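Local coordinates for mandelate racemase / muconate lactonizing enzyme, C-terminal domain protein (Labrenzia alexandrii, PDB 4E5T) that binds magnesium and, as a putative member of the mandelate racemase/muconate lactonizing enzyme family, probably acts on a carboxylate substrate, at residues A[151-156]-A[198-203]; A[17-22]-A[342-347]; A[176-181]-A[392-397]. All blocks are in the same frame, centred on the assembly; numbering follows the deposited sequence.

Interaction 1 (A[151-156]-A[198-203])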
loop_
_atom_site.group_PDB
_atom_site.type_symbol
_atom_site.label_atom_id
_atom_site.label_comp_id
_atom_site.label_asym_id
_atom_site.label_seq_id
_atom_site.Cartn_x
_atom_site.Cartn_y
_atom_site.Cartn_z
ATOM N N ASP A 151 9.939 -2.869 -43.575
ATOM C CA ASP A 151 10.614 -1.670 -44.059
ATOM C C ASP A 151 9.781 -0.423 -43.789
ATOM O O ASP A 151 8.717 -0.253 -44.376
ATOM C CB ASP A 151 10.915 -1.786 -45.559
ATOM C CG ASP A 151 11.396 -0.481 -46.153
ATOM O OD1 ASP A 151 10.542 0.363 -46.497
ATOM O OD2 ASP A 151 12.626 -0.290 -46.267
ATOM N N ALA A 152 10.280 0.450 -42.916
ATOM C CA ALA A 152 9.557 1.659 -42.512
ATOM C C ALA A 152 8.970 2.480 -43.671
ATOM O O ALA A 152 7.816 2.917 -43.610
ATOM C CB ALA A 152 10.429 2.534 -41.628
ATOM N N ASP A 153 9.746 2.685 -44.730
ATOM C CA ASP A 153 9.267 3.529 -45.814
ATOM C C ASP A 153 8.084 2.892 -46.544
ATOM O O ASP A 153 7.107 3.573 -46.848
ATOM C CB ASP A 153 10.400 3.925 -46.761
ATOM C CG ASP A 153 11.433 4.832 -46.091
ATOM O OD1 ASP A 153 11.066 5.518 -45.114
ATOM O OD2 ASP A 153 12.603 4.868 -46.537
ATOM N N MET A 154 8.141 1.587 -46.784
ATOM C CA MET A 154 7.033 0.906 -47.456
ATOM C C MET A 154 5.761 0.864 -46.609
ATOM O O MET A 154 4.644 0.791 -47.135
ATOM C CB MET A 154 7.435 -0.507 -47.881
ATOM C CG MET A 154 8.213 -0.575 -49.188
ATOM S SD MET A 154 8.634 -2.285 -49.501
ATOM C CE MET A 154 7.138 -2.841 -50.298
ATOM N N ALA A 155 5.931 0.905 -45.293
ATOM C CA ALA A 155 4.792 0.931 -44.395
ATOM C C ALA A 155 4.188 2.318 -44.430
ATOM O O ALA A 155 2.975 2.483 -44.319
ATOM C CB ALA A 155 5.218 0.573 -42.992
ATOM N N ALA A 156 5.049 3.316 -44.590
ATOM C CA ALA A 156 4.597 4.697 -44.586
ATOM C C ALA A 156 3.772 4.964 -45.830
ATOM O O ALA A 156 2.742 5.632 -45.775
ATOM C CB ALA A 156 5.773 5.659 -44.489
ATOM N N CYS A 198 7.570 4.347 -36.667
ATOM C CA CYS A 198 6.830 5.468 -36.109
ATOM C C CYS A 198 7.170 6.804 -36.762
ATOM O O CYS A 198 6.272 7.551 -37.136
ATOM C CB CYS A 198 7.010 5.540 -34.597
ATOM S SG CYS A 198 6.097 4.251 -33.724
ATOM N N LYS A 199 8.461 7.090 -36.915
ATOM C CA LYS A 199 8.912 8.365 -37.481
ATOM C C LYS A 199 8.410 8.604 -38.910
ATOM O O LYS A 199 7.846 9.662 -39.203
ATOM C CB LYS A 199 10.441 8.471 -37.427
ATOM C CG LYS A 199 10.993 9.847 -37.789
ATOM C CD LYS A 199 12.524 9.908 -37.693
ATOM C CE LYS A 199 13.225 8.853 -38.572
ATOM N NZ LYS A 199 13.286 9.196 -40.024
ATOM N N GLN A 200 8.613 7.616 -39.781
ATOM C CA GLN A 200 8.231 7.712 -41.196
ATOM C C GLN A 200 6.722 7.731 -41.436
ATOM O O GLN A 200 6.236 8.405 -42.339
ATOM C CB GLN A 200 8.821 6.541 -41.982
ATOM C CG GLN A 200 10.311 6.383 -41.836
ATOM C CD GLN A 200 11.060 7.521 -42.470
ATOM O OE1 GLN A 200 11.207 8.596 -41.880
ATOM N NE2 GLN A 200 11.537 7.298 -43.687
ATOM N N ILE A 201 5.994 6.954 -40.644
ATOM C CA ILE A 201 4.555 6.831 -40.802
ATOM C C ILE A 201 3.882 8.129 -40.356
ATOM O O ILE A 201 2.938 8.596 -40.985
ATOM C CB ILE A 201 4.032 5.607 -40.021
ATOM C CG1 ILE A 201 4.404 4.323 -40.753
ATOM C CG2 ILE A 201 2.528 5.657 -39.817
ATOM C CD1 ILE A 201 4.056 3.074 -39.968
ATOM N N ARG A 202 4.395 8.724 -39.284
ATOM C CA ARG A 202 3.875 9.989 -38.776
ATOM C C ARG A 202 4.137 11.133 -39.759
ATOM O O ARG A 202 3.299 12.027 -39.934
ATOM C CB ARG A 202 4.500 10.303 -37.417
ATOM C CG ARG A 202 4.353 11.744 -36.976
ATOM C CD ARG A 202 2.902 12.089 -36.657
ATOM N NE ARG A 202 2.387 11.297 -35.539
ATOM C CZ ARG A 202 1.261 10.595 -35.583
ATOM N NH1 ARG A 202 0.869 9.899 -34.531
ATOM N NH2 ARG A 202 0.526 10.592 -36.689
ATOM N N ALA A 203 5.300 11.090 -40.403
ATOM C CA ALA A 203 5.661 12.078 -41.416
ATOM C C ALA A 203 4.811 11.908 -42.686
ATOM O O ALA A 203 4.583 12.856 -43.444
ATOM C CB ALA A 203 7.131 11.969 -41.743
#
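A156 in the opening turn of helix 152-165 lies against I201 of helix 188-205, the two short helical segments running in nearly the same direction, 28° apart, with their axes 8.2 Å from each other at closest approach. Small alanine side chains on the first helix are consistent with this closeness. The methyl of A156 rests beside the backbone of Q200, its CB 3.5 Å from Q200 O, while I201 lays CG1 alongside A156 CA at 3.9 Å and brings CD1 against the methyl of A155. These are neighbouring outer helices of the TIM barrel: helix 152-165 follows strand 126-131, helix 188-205 follows strand 169-172, and I201 continues inward onto F172 and L211 of the barrel strands. Toward the surface the contact turns polar. The side chain of Q200 bends at its second torsion (chi2 -67°), its CG passing A152 CB at 3.9 Å, and sends its amide nitrogen to the carboxylate of D153. The carboxylate and amide planes are 44° apart; the hydrogen bond from Q200 NE2 to D153 OD1, modelled at 2.3 Å, is too short to be taken literally, so its exact length is doubtful. At the other end of the amide, K199 NZ donates to Q200 OE1 at 2.9 Å from well above the carbonyl plane. The amide thus lies between an acid and a lysine. D151 caps the start of the first helix, its OD1 accepting from M154 N at 2.7 Å.

Interaction 2 (A[17-22]-A[342-347]); sequences PRHGGR and SIRTFD
R344 overlaps the imidazole of H19 with two atoms: its aliphatic CD lies at the ring's edge, in the ring plane, 3.4 Å from H19 ND1, and NH1 of R344 approaches the same nitrogen to 2.9 Å. P17 CG stands 3.5 Å above the plane of the H19 ring, over its centre. The side chains of H19 and R344 cross at about a right angle, with ring and guanidinium planes 46° apart. H19 CG lies anti to its carbonyl carbon (chi1 -62°), which places the ring next to R344; Y133 also stacks on it. Behind the arginine, D347 holds the guanidinium side-on: NE and NH2 of R344 both donate to D347 OD1, each bond lying close to the guanidinium plane. An alanine in place of R344 would probably leave D347 without its charge mate and the edge of the H19 ring without its neighbour. Beside the polar pair, I343 CG2 packs on H19 CB at 3.7 Å and I343 CD1 on G20 CA at 3.9 Å. G20 sits in a type II turn, R344 and T345 at the corner of a type II' turn. The contact joins the N-terminal domain to the loop after barrel strand 340-342, consistent with the capping loop of enolase-superfamily enzymes. With the side chain of I343 about 10 Å from the bound magnesium ion, the domain interface here combines apolar packing with an arginine probably held in its orientation by a carboxylate of its own loop.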
loop_
_atom_site.group_PDB
_atom_site.type_symbol
_atom_site.label_atom_id
_atom_site.label_comp_id
_atom_site.label_asym_id
_atom_site.label_seq_id
_atom_site.Cartn_x
_atom_site.Cartn_y
_atom_site.Cartn_z
ATOM N N PRO A 17 -6.201 -13.115 -49.779
ATOM C CA PRO A 17 -4.862 -13.163 -49.189
ATOM C C PRO A 17 -4.883 -13.517 -47.707
ATOM O O PRO A 17 -3.932 -13.188 -46.999
ATOM C CB PRO A 17 -4.370 -11.735 -49.377
ATOM C CG PRO A 17 -5.607 -10.926 -49.191
ATOM C CD PRO A 17 -6.762 -11.756 -49.717
ATOM N N ARG A 18 -5.955 -14.166 -47.260
ATOM C CA ARG A 18 -6.069 -14.682 -45.896
ATOM C C ARG A 18 -5.830 -13.638 -44.804
ATOM O O ARG A 18 -5.280 -13.965 -43.749
ATOM C CB ARG A 18 -5.151 -15.901 -45.677
ATOM C CG ARG A 18 -5.398 -17.058 -46.649
ATOM C CD ARG A 18 -4.620 -18.322 -46.280
ATOM N NE ARG A 18 -3.182 -18.125 -46.408
ATOM C CZ ARG A 18 -2.264 -18.878 -45.813
ATOM N NH1 ARG A 18 -2.631 -19.891 -45.038
ATOM N NH2 ARG A 18 -0.978 -18.614 -45.990
ATOM N N HIS A 19 -6.225 -12.390 -45.052
ATOM C CA HIS A 19 -6.217 -11.395 -43.985
ATOM C C HIS A 19 -7.264 -11.819 -42.962
ATOM O O HIS A 19 -8.328 -12.324 -43.325
ATOM C CB HIS A 19 -6.515 -9.985 -44.508
ATOM C CG HIS A 19 -5.505 -9.474 -45.488
ATOM N ND1 HIS A 19 -5.777 -8.452 -46.372
ATOM C CD2 HIS A 19 -4.224 -9.844 -45.729
ATOM C CE1 HIS A 19 -4.712 -8.216 -47.118
ATOM N NE2 HIS A 19 -3.755 -9.047 -46.747
ATOM N N GLY A 20 -6.944 -11.641 -41.682
ATOM C CA GLY A 20 -7.841 -12.031 -40.608
ATOM C C GLY A 20 -7.706 -13.490 -40.222
ATOM O O GLY A 20 -8.536 -14.015 -39.490
ATOM N N GLY A 21 -6.670 -14.152 -40.730
ATOM C CA GLY A 21 -6.375 -15.515 -40.322
ATOM C C GLY A 21 -6.844 -16.674 -41.192
ATOM O O GLY A 21 -7.485 -16.490 -42.224
ATOM N N ARG A 22 -6.524 -17.887 -40.747
ATOM C CA ARG A 22 -6.614 -19.073 -41.590
ATOM C C ARG A 22 -8.018 -19.649 -41.742
ATOM O O ARG A 22 -8.316 -20.252 -42.759
ATOM C CB ARG A 22 -5.677 -20.172 -41.073
ATOM C CG ARG A 22 -4.208 -19.833 -41.123
ATOM C CD ARG A 22 -3.366 -21.050 -40.782
ATOM N NE ARG A 22 -2.042 -20.983 -41.394
ATOM C CZ ARG A 22 -0.935 -20.618 -40.755
ATOM N NH1 ARG A 22 -0.996 -20.290 -39.465
ATOM N NH2 ARG A 22 0.230 -20.586 -41.407
ATOM N N SER A 342 -10.802 -3.176 -38.243
ATOM C CA SER A 342 -11.397 -3.683 -39.468
ATOM C C SER A 342 -10.385 -4.502 -40.241
ATOM O O SER A 342 -9.180 -4.259 -40.146
ATOM C CB SER A 342 -11.855 -2.529 -40.343
ATOM O OG SER A 342 -12.519 -1.565 -39.564
ATOM N N ILE A 343 -10.882 -5.476 -40.998
ATOM C CA ILE A 343 -10.063 -6.175 -41.979
ATOM C C ILE A 343 -10.203 -5.395 -43.295
ATOM O O ILE A 343 -11.250 -5.469 -43.947
ATOM C CB ILE A 343 -10.507 -7.661 -42.138
ATOM C CG1 ILE A 343 -10.751 -8.295 -40.772
ATOM C CG2 ILE A 343 -9.443 -8.484 -42.846
ATOM C CD1 ILE A 343 -9.453 -8.517 -39.981
ATOM N N ARG A 344 -9.156 -4.642 -43.660
ATOM C CA ARG A 344 -9.213 -3.675 -44.764
ATOM C C ARG A 344 -10.503 -2.866 -44.632
ATOM O O ARG A 344 -10.794 -2.360 -43.551
ATOM C CB ARG A 344 -9.112 -4.365 -46.128
ATOM C CG ARG A 344 -7.805 -5.161 -46.358
ATOM C CD ARG A 344 -7.882 -6.088 -47.610
ATOM N NE ARG A 344 -9.193 -6.746 -47.749
ATOM C CZ ARG A 344 -9.430 -8.052 -47.598
ATOM N NH1 ARG A 344 -8.449 -8.886 -47.304
ATOM N NH2 ARG A 344 -10.657 -8.534 -47.754
ATOM N N THR A 345 -11.291 -2.774 -45.703
ATOM C CA THR A 345 -12.603 -2.096 -45.640
ATOM C C THR A 345 -13.795 -3.057 -45.629
ATOM O O THR A 345 -14.828 -2.764 -46.220
ATOM C CB THR A 345 -12.828 -1.099 -46.816
ATOM O OG1 THR A 345 -12.581 -1.751 -48.081
ATOM C CG2 THR A 345 -11.941 0.141 -46.673
ATOM N N PHE A 346 -13.639 -4.201 -44.971
ATOM C CA PHE A 346 -14.697 -5.214 -44.885
ATOM C C PHE A 346 -15.226 -5.740 -46.222
ATOM O O PHE A 346 -16.381 -6.185 -46.319
ATOM C CB PHE A 346 -15.834 -4.732 -43.983
ATOM C CG PHE A 346 -15.511 -4.832 -42.525
ATOM C CD1 PHE A 346 -15.210 -6.064 -41.958
ATOM C CD2 PHE A 346 -15.482 -3.702 -41.721
ATOM C CE1 PHE A 346 -14.903 -6.165 -40.619
ATOM C CE2 PHE A 346 -15.181 -3.802 -40.379
ATOM C CZ PHE A 346 -14.891 -5.036 -39.827
ATOM N N ASP A 347 -14.361 -5.702 -47.233
ATOM C CA ASP A 347 -14.678 -6.163 -48.581
ATOM C C ASP A 347 -14.326 -7.638 -48.747
ATOM O O ASP A 347 -14.139 -8.350 -47.754
ATOM C CB ASP A 347 -13.929 -5.320 -49.628
ATOM C CG ASP A 347 -12.434 -5.174 -49.322
ATOM O OD1 ASP A 347 -11.831 -6.112 -48.763
ATOM O OD2 ASP A 347 -11.856 -4.111 -49.646
#

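Interaction 3 (A[176-181]-A[392-397]); sequences GAYTIY and LHLGFQ
Y178 holds CG between its backbone N and carbonyl carbon (chi1 41°), and F396 holds CG anti to its carbonyl carbon (chi1 -81°), bringing the two rings together with Y178 CD2 3.7 Å from F396 CD1. The phenylalanine atom lies near the plane of the tyrosine ring, at its edge; the rings meet obliquely, planes 76° apart. F396 also covers backbone, its CD1 3.3 Å from T179 O, and its CB packs on I180 CG2 at 3.6 Å. Alongside, the two backbones form a single beta bridge between T179 and Q397. Q397 N donates to Y178 O at 2.7 Å, nearly straight and in the carbonyl plane, and Q397 O accepts from I180 N at 3.1 Å. The extended side chain of Q397 runs beside T179, bringing NE2 to within 3.4 Å of A177 CB. T179 OG1 accepts from Y181 N in an ST turn and is hydrogen-bonded to D182 OD1. The bridge ties the C-terminal tail to the loop after barrel strand 169-172, near the mouth of the TIM barrel: the side chain of L394, whose CD2 touches Y178 OH, comes to about 7 Å from the magnesium bound by E240 and E266. Y83 of the third subunit meets F396 edge-to-face and also approaches Y178. Two backbone bonds therefore probably fix where the tail crosses the loop, whereas the aromatic groups extend the contact into the subunit interface.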
loop_
_atom_site.group_PDB
_atom_site.type_symbol
_atom_site.label_atom_id
_atom_site.label_comp_id
_atom_site.label_asym_id
_atom_site.label_seq_id
_atom_site.Cartn_x
_atom_site.Cartn_y
_atom_site.Cartn_z
ATOM N N GLY A 176 9.329 -7.006 -33.968
ATOM C CA GLY A 176 10.008 -8.291 -33.968
ATOM C C GLY A 176 9.147 -9.468 -33.541
ATOM O O GLY A 176 8.073 -9.290 -32.973
ATOM N N ALA A 177 9.632 -10.677 -33.810
ATOM C CA ALA A 177 8.843 -11.898 -33.643
ATOM C C ALA A 177 8.357 -12.084 -32.224
ATOM O O ALA A 177 9.002 -11.621 -31.278
ATOM C CB ALA A 177 9.638 -13.125 -34.083
ATOM N N TYR A 178 7.211 -12.749 -32.093
ATOM C CA TYR A 178 6.711 -13.182 -30.800
ATOM C C TYR A 178 6.893 -14.687 -30.641
ATOM O O TYR A 178 6.548 -15.451 -31.536
ATOM C CB TYR A 178 5.256 -12.741 -30.569
ATOM C CG TYR A 178 4.298 -12.847 -31.738
ATOM C CD1 TYR A 178 4.300 -11.899 -32.759
ATOM C CD2 TYR A 178 3.341 -13.856 -31.787
ATOM C CE1 TYR A 178 3.392 -11.978 -33.817
ATOM C CE2 TYR A 178 2.429 -13.940 -32.842
ATOM C CZ TYR A 178 2.460 -13.000 -33.852
ATOM O OH TYR A 178 1.569 -13.084 -34.904
ATOM N N THR A 179 7.457 -15.100 -29.507
ATOM C CA THR A 179 7.858 -16.497 -29.286
ATOM C C THR A 179 7.182 -17.172 -28.094
ATOM O O THR A 179 6.629 -16.520 -27.213
ATOM C CB THR A 179 9.389 -16.647 -29.049
ATOM O OG1 THR A 179 9.708 -16.294 -27.689
ATOM C CG2 THR A 179 10.189 -15.788 -30.008
ATOM N N ILE A 180 7.276 -18.494 -28.058
ATOM C CA ILE A 180 6.674 -19.281 -26.991
ATOM C C ILE A 180 7.392 -19.096 -25.656
ATOM O O ILE A 180 6.971 -19.634 -24.632
ATOM C CB ILE A 180 6.699 -20.764 -27.350
ATOM C CG1 ILE A 180 8.138 -21.203 -27.615
ATOM C CG2 ILE A 180 5.816 -21.018 -28.561
ATOM C CD1 ILE A 180 8.313 -22.693 -27.771
ATOM N N TYR A 181 8.481 -18.338 -25.666
ATOM C CA TYR A 181 9.267 -18.152 -24.462
ATOM C C TYR A 181 9.214 -16.710 -23.974
ATOM O O TYR A 181 10.041 -16.290 -23.164
ATOM C CB TYR A 181 10.704 -18.569 -24.717
ATOM C CG TYR A 181 10.867 -20.043 -25.018
ATOM C CD1 TYR A 181 10.322 -21.009 -24.190
ATOM C CD2 TYR A 181 11.566 -20.469 -26.145
ATOM C CE1 TYR A 181 10.480 -22.348 -24.465
ATOM C CE2 TYR A 181 11.718 -21.805 -26.426
ATOM C CZ TYR A 181 11.177 -22.736 -25.587
ATOM O OH TYR A 181 11.339 -24.063 -25.865
ATOM N N LEU A 392 -3.215 -24.243 -37.013
ATOM C CA LEU A 392 -4.122 -23.488 -36.173
ATOM C C LEU A 392 -4.244 -22.100 -36.771
ATOM O O LEU A 392 -3.447 -21.712 -37.627
ATOM C CB LEU A 392 -3.632 -23.430 -34.717
ATOM C CG LEU A 392 -3.599 -24.765 -33.951
ATOM C CD1 LEU A 392 -3.062 -24.597 -32.518
ATOM C CD2 LEU A 392 -4.971 -25.468 -33.960
ATOM N N HIS A 393 -5.261 -21.371 -36.325
ATOM C CA HIS A 393 -5.558 -20.032 -36.807
ATOM C C HIS A 393 -4.326 -19.109 -36.756
ATOM O O HIS A 393 -3.989 -18.436 -37.739
ATOM C CB HIS A 393 -6.708 -19.472 -35.970
ATOM C CG HIS A 393 -7.288 -18.201 -36.503
ATOM N ND1 HIS A 393 -7.653 -18.045 -37.824
ATOM C CD2 HIS A 393 -7.580 -17.029 -35.891
ATOM C CE1 HIS A 393 -8.142 -16.831 -38.000
ATOM N NE2 HIS A 393 -8.106 -16.193 -36.844
ATOM N N LEU A 394 -3.639 -19.121 -35.617
ATOM C CA LEU A 394 -2.565 -18.180 -35.325
ATOM C C LEU A 394 -1.533 -18.847 -34.414
ATOM O O LEU A 394 -1.883 -19.731 -33.637
ATOM C CB LEU A 394 -3.157 -16.971 -34.622
ATOM C CG LEU A 394 -2.810 -15.572 -35.112
ATOM C CD1 LEU A 394 -3.488 -14.555 -34.209
ATOM C CD2 LEU A 394 -1.293 -15.344 -35.168
ATOM N N GLY A 395 -0.269 -18.437 -34.497
ATOM C CA GLY A 395 0.783 -19.134 -33.768
ATOM C C GLY A 395 2.017 -18.304 -33.477
ATOM O O GLY A 395 2.236 -17.272 -34.107
ATOM N N PHE A 396 2.820 -18.769 -32.519
ATOM C CA PHE A 396 4.056 -18.099 -32.098
ATOM C C PHE A 396 5.262 -18.548 -32.934
ATOM O O PHE A 396 5.176 -19.525 -33.686
ATOM C CB PHE A 396 4.370 -18.449 -30.638
ATOM C CG PHE A 396 3.601 -17.656 -29.606
ATOM C CD1 PHE A 396 4.013 -16.381 -29.237
ATOM C CD2 PHE A 396 2.506 -18.218 -28.951
ATOM C CE1 PHE A 396 3.322 -15.665 -28.263
ATOM C CE2 PHE A 396 1.804 -17.509 -27.976
ATOM C CZ PHE A 396 2.208 -16.232 -27.635
ATOM N N GLN A 397 6.386 -17.841 -32.782
ATOM C CA GLN A 397 7.703 -18.362 -33.183
ATOM C C GLN A 397 8.279 -19.306 -32.095
ATOM O O GLN A 397 8.362 -18.942 -30.926
ATOM C CB GLN A 397 8.689 -17.222 -33.480
ATOM C CG GLN A 397 10.077 -17.718 -33.918
ATOM C CD GLN A 397 11.099 -16.604 -34.055
ATOM O OE1 GLN A 397 11.860 -16.331 -33.124
ATOM N NE2 GLN A 397 11.129 -15.958 -35.221
#

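In the fold
All three contacts involve the TIM barrel, but at different levels. Interaction 1 lies on its outer wall, about 25 Å from the chain centre, and joins two barrel helices; buried apolar atoms there give way to a polar rim. Interactions 2 and 3 use loops near the magnesium: interaction 2 brings in the N-terminal domain through a histidine and a salt-bridged arginine, interaction 3 the C-terminal tail through backbone bonds and aromatic rings. Those two touch each other, R22 and the neighbouring glycines packing against H393, whereas interaction 1 remains about 10 Å or more from both at nearest atoms. Each is partly buried, interaction 3 with help from another subunit.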